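Local coordinates for protein RNase NGR3 (Nicotiana glutinosa, PDB 1VD3) that binds 2'-UMP in its active-site cleft and probably cleaves RNA as a secreted endoribonuclease of the RNase T2 family, at residues A[12-17]-A[173-178]. Sequence-based numbering, arbitrary orientation.
Sequences YFVQQW and IYQVYL
Phe13 exchanges two backbone hydrogen bonds with Leu178, and Gln15 two with Val176, across an antiparallel strand pair, and Trp17 N adds a fifth to Tyr174 O (2.9 Å); the straightest include Phe13 N to Leu178 O, 2.7 Å. On the face of Val14, Gln16, Gln175 and Tyr177, Val14 lies beside Tyr177. Its CG1, anti to the backbone N (chi1 -168°), sits 4.0 Å from the centroid of the Tyr177 ring in a CH-pi contact over the face, while CG2 reaches the rim at CD2 of that ring. The same ring turns its edge to a face of Tyr12, a T-shaped pair with planes at 89° and centroids 5.8 Å apart. Strands 10-16 and 171-181 are neighbours in the antiparallel sheet of the RNase T2 fold, and strand 41-48, on the other side of 10-16, brings His43, predicted to be catalytic. Gln175 OE1 accepts a hydrogen bond from His43 ND1 and Gln175 NE2 bonds to Glu162 OE1, so the amide is held at both ends and probably helps orient the imidazole; Gln175 CG packs 3.4 Å from Gln16 CB. Tyr174 and Gln175 form a classic beta bulge opposite Glu162. On the face that Phe13, Gln15 and Leu178 turn to helix 109-123, a water bridges the strands, donating to Phe13 O and Val176 O (2.8 Å) and accepting from Gln15 NE2, which also bonds to Ser123 OG. Tyr12 also touches the bound 2'-UMP, its OH bonded to Ile192 O.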
ATOM      1  N   TYR A  12       6.180  -0.739  -7.684  1.00 13.50           N
ATOM      2  CA  TYR A  12       4.761  -0.920  -7.460  1.00 11.64           C
ATOM      3  C   TYR A  12       4.646  -0.208  -6.109  1.00 13.26           C
ATOM      4  O   TYR A  12       5.393  -0.536  -5.185  1.00 13.30           O
ATOM      5  CB  TYR A  12       4.409  -2.389  -7.250  1.00 13.00           C
ATOM      6  CG  TYR A  12       3.943  -3.109  -8.486  1.00 11.60           C
ATOM      7  CD1 TYR A  12       4.360  -4.414  -8.749  1.00 13.10           C
ATOM      8  CD2 TYR A  12       3.059  -2.502  -9.377  1.00 12.25           C
ATOM      9  CE1 TYR A  12       3.904  -5.096  -9.868  1.00 14.04           C
ATOM     10  CE2 TYR A  12       2.598  -3.179 -10.501  1.00 10.15           C
ATOM     11  CZ  TYR A  12       3.026  -4.475 -10.737  1.00 13.39           C
ATOM     12  OH  TYR A  12       2.570  -5.151 -11.848  1.00 15.81           O
ATOM     13  N   PHE A  13       3.779   0.794  -6.002  1.00 10.58           N
ATOM     14  CA  PHE A  13       3.577   1.454  -4.717  1.00 10.93           C
ATOM     15  C   PHE A  13       2.246   0.863  -4.264  1.00 12.20           C
ATOM     16  O   PHE A  13       1.200   1.089  -4.887  1.00 11.59           O
ATOM     17  CB  PHE A  13       3.489   2.980  -4.852  1.00 11.57           C
ATOM     18  CG  PHE A  13       3.145   3.678  -3.559  1.00 10.75           C
ATOM     19  CD1 PHE A  13       3.877   3.423  -2.398  1.00 10.94           C
ATOM     20  CD2 PHE A  13       2.087   4.576  -3.498  1.00  9.56           C
ATOM     21  CE1 PHE A  13       3.558   4.052  -1.199  1.00 12.84           C
ATOM     22  CE2 PHE A  13       1.758   5.214  -2.300  1.00 12.13           C
ATOM     23  CZ  PHE A  13       2.495   4.950  -1.149  1.00 13.71           C
ATOM     24  N   VAL A  14       2.305   0.077  -3.197  1.00  8.99           N
ATOM     25  CA  VAL A  14       1.142  -0.628  -2.686  1.00 11.46           C
ATOM     26  C   VAL A  14       0.594  -0.070  -1.381  1.00 11.09           C
ATOM     27  O   VAL A  14       1.301   0.012  -0.374  1.00 11.79           O
ATOM     28  CB  VAL A  14       1.477  -2.127  -2.470  1.00 13.22           C
ATOM     29  CG1 VAL A  14       0.201  -2.925  -2.225  1.00  9.31           C
ATOM     30  CG2 VAL A  14       2.255  -2.672  -3.676  1.00 11.12           C
ATOM     31  N   GLN A  15      -0.677   0.307  -1.418  1.00 11.54           N
ATOM     32  CA  GLN A  15      -1.358   0.832  -0.252  1.00 12.04           C
ATOM     33  C   GLN A  15      -2.493  -0.126   0.057  1.00 14.94           C
ATOM     34  O   GLN A  15      -2.942  -0.875  -0.816  1.00 13.87           O
ATOM     35  CB  GLN A  15      -1.938   2.216  -0.543  1.00 14.19           C
ATOM     36  CG  GLN A  15      -0.890   3.274  -0.849  1.00 14.53           C
ATOM     37  CD  GLN A  15      -1.510   4.627  -1.123  1.00 17.37           C
ATOM     38  OE1 GLN A  15      -1.990   5.300  -0.209  1.00 16.76           O
ATOM     39  NE2 GLN A  15      -1.518   5.026  -2.390  1.00 14.98           N
ATOM     40  N   GLN A  16      -2.956  -0.125   1.296  1.00 14.97           N
ATOM     41  CA  GLN A  16      -4.075  -0.989   1.609  1.00 17.09           C
ATOM     42  C   GLN A  16      -5.094  -0.291   2.478  1.00 18.87           C
ATOM     43  O   GLN A  16      -4.815   0.749   3.085  1.00 16.53           O
ATOM     44  CB  GLN A  16      -3.617  -2.292   2.266  1.00 23.18           C
ATOM     45  CG  GLN A  16      -3.086  -2.198   3.667  1.00 26.91           C
ATOM     46  CD  GLN A  16      -3.113  -3.558   4.360  1.00 30.40           C
ATOM     47  OE1 GLN A  16      -2.850  -4.592   3.739  1.00 30.01           O
ATOM     48  NE2 GLN A  16      -3.424  -3.560   5.647  1.00 25.50           N
ATOM     49  N   TRP A  17      -6.296  -0.853   2.492  1.00 16.92           N
ATOM     50  CA  TRP A  17      -7.390  -0.320   3.287  1.00 17.85           C
ATOM     51  C   TRP A  17      -7.389  -1.185   4.535  1.00 17.66           C
ATOM     52  O   TRP A  17      -7.800  -2.344   4.496  1.00 16.28           O
ATOM     53  CB  TRP A  17      -8.714  -0.469   2.531  1.00 18.05           C
ATOM     54  CG  TRP A  17      -9.876   0.171   3.228  1.00 18.78           C
ATOM     55  CD1 TRP A  17     -11.015  -0.449   3.668  1.00 19.01           C
ATOM     56  CD2 TRP A  17     -10.012   1.556   3.578  1.00 17.22           C
ATOM     57  NE1 TRP A  17     -11.849   0.464   4.271  1.00 17.52           N
ATOM     58  CE2 TRP A  17     -11.259   1.700   4.232  1.00 16.22           C
ATOM     59  CE3 TRP A  17      -9.201   2.688   3.403  1.00 17.46           C
ATOM     60  CZ2 TRP A  17     -11.717   2.935   4.710  1.00 14.92           C
ATOM     61  CZ3 TRP A  17      -9.657   3.921   3.879  1.00 18.26           C
ATOM     62  CH2 TRP A  17     -10.906   4.031   4.525  1.00 19.80           C
ATOM     63  N   ILE A 173     -12.574  -3.727  -1.393  1.00 15.39           N
ATOM     64  CA  ILE A 173     -11.322  -3.165  -1.875  1.00 17.29           C
ATOM     65  C   ILE A 173     -10.308  -3.465  -0.770  1.00 16.35           C
ATOM     66  O   ILE A 173     -10.521  -3.114   0.390  1.00 16.92           O
ATOM     67  CB  ILE A 173     -11.435  -1.638  -2.108  1.00 17.97           C
ATOM     68  CG1 ILE A 173     -10.067  -1.074  -2.503  1.00 15.79           C
ATOM     69  CG2 ILE A 173     -11.952  -0.948  -0.853  1.00 17.85           C
ATOM     70  CD1 ILE A 173     -10.117   0.340  -3.038  1.00 17.80           C
ATOM     71  N   TYR A 174      -9.218  -4.137  -1.129  1.00 15.68           N
ATOM     72  CA  TYR A 174      -8.200  -4.507  -0.153  1.00 14.70           C
ATOM     73  C   TYR A 174      -6.913  -3.715  -0.335  1.00 14.76           C
ATOM     74  O   TYR A 174      -6.438  -3.077   0.605  1.00 14.80           O
ATOM     75  CB  TYR A 174      -7.927  -6.012  -0.247  1.00 15.76           C
ATOM     76  CG  TYR A 174      -6.782  -6.522   0.609  1.00 18.65           C
ATOM     77  CD1 TYR A 174      -6.742  -6.281   1.986  1.00 21.08           C
ATOM     78  CD2 TYR A 174      -5.746  -7.263   0.041  1.00 18.22           C
ATOM     79  CE1 TYR A 174      -5.692  -6.768   2.770  1.00 25.43           C
ATOM     80  CE2 TYR A 174      -4.698  -7.753   0.811  1.00 20.84           C
ATOM     81  CZ  TYR A 174      -4.672  -7.505   2.170  1.00 23.61           C
ATOM     82  OH  TYR A 174      -3.626  -7.991   2.919  1.00 24.18           O
ATOM     83  N   GLN A 175      -6.343  -3.758  -1.538  1.00 12.77           N
ATOM     84  CA  GLN A 175      -5.122  -3.008  -1.801  1.00 13.62           C
ATOM     85  C   GLN A 175      -5.183  -2.256  -3.124  1.00 13.07           C
ATOM     86  O   GLN A 175      -5.894  -2.646  -4.049  1.00 14.77           O
ATOM     87  CB  GLN A 175      -3.900  -3.937  -1.760  1.00 13.72           C
ATOM     88  CG  GLN A 175      -3.625  -4.456  -0.350  1.00 14.78           C
ATOM     89  CD  GLN A 175      -2.293  -5.163  -0.209  1.00 14.42           C
ATOM     90  OE1 GLN A 175      -1.594  -4.986   0.787  1.00 16.07           O
ATOM     91  NE2 GLN A 175      -1.939  -5.980  -1.195  1.00 11.37           N
ATOM     92  N   VAL A 176      -4.446  -1.155  -3.195  1.00 13.57           N
ATOM     93  CA  VAL A 176      -4.415  -0.338  -4.398  1.00 10.91           C
ATOM     94  C   VAL A 176      -2.981  -0.223  -4.876  1.00 11.83           C
ATOM     95  O   VAL A 176      -2.101   0.207  -4.128  1.00 12.22           O
ATOM     96  CB  VAL A 176      -4.966   1.080  -4.131  1.00 11.50           C
ATOM     97  CG1 VAL A 176      -4.886   1.916  -5.405  1.00 13.27           C
ATOM     98  CG2 VAL A 176      -6.410   0.990  -3.649  1.00 11.86           C
ATOM     99  N   TYR A 177      -2.753  -0.618  -6.123  1.00 12.60           N
ATOM    100  CA  TYR A 177      -1.420  -0.565  -6.708  1.00 12.90           C
ATOM    101  C   TYR A 177      -1.296   0.571  -7.709  1.00 13.40           C
ATOM    102  O   TYR A 177      -2.140   0.726  -8.587  1.00 14.04           O
ATOM    103  CB  TYR A 177      -1.095  -1.869  -7.451  1.00 11.93           C
ATOM    104  CG  TYR A 177      -0.999  -3.114  -6.595  1.00 10.70           C
ATOM    105  CD1 TYR A 177      -2.103  -3.586  -5.895  1.00 13.21           C
ATOM    106  CD2 TYR A 177       0.185  -3.860  -6.547  1.00 12.85           C
ATOM    107  CE1 TYR A 177      -2.046  -4.769  -5.168  1.00 14.64           C
ATOM    108  CE2 TYR A 177       0.253  -5.050  -5.823  1.00 14.20           C
ATOM    109  CZ  TYR A 177      -0.870  -5.498  -5.137  1.00 17.97           C
ATOM    110  OH  TYR A 177      -0.832  -6.676  -4.420  1.00 20.03           O
ATOM    111  N   LEU A 178      -0.229   1.349  -7.574  1.00 14.71           N
ATOM    112  CA  LEU A 178       0.074   2.438  -8.496  1.00 14.52           C
ATOM    113  C   LEU A 178       1.549   2.248  -8.829  1.00 17.24           C
ATOM    114  O   LEU A 178       2.286   1.650  -8.046  1.00 16.51           O
ATOM    115  CB  LEU A 178      -0.149   3.801  -7.831  1.00 14.09           C
ATOM    116  CG  LEU A 178      -1.613   4.225  -7.653  1.00 14.24           C
ATOM    117  CD1 LEU A 178      -1.686   5.486  -6.814  1.00 15.01           C
ATOM    118  CD2 LEU A 178      -2.246   4.457  -9.020  1.00 15.87           C
TER
HETATM  119  O   HOH W   1      -0.867   2.702  -4.219  1.00 13.52           O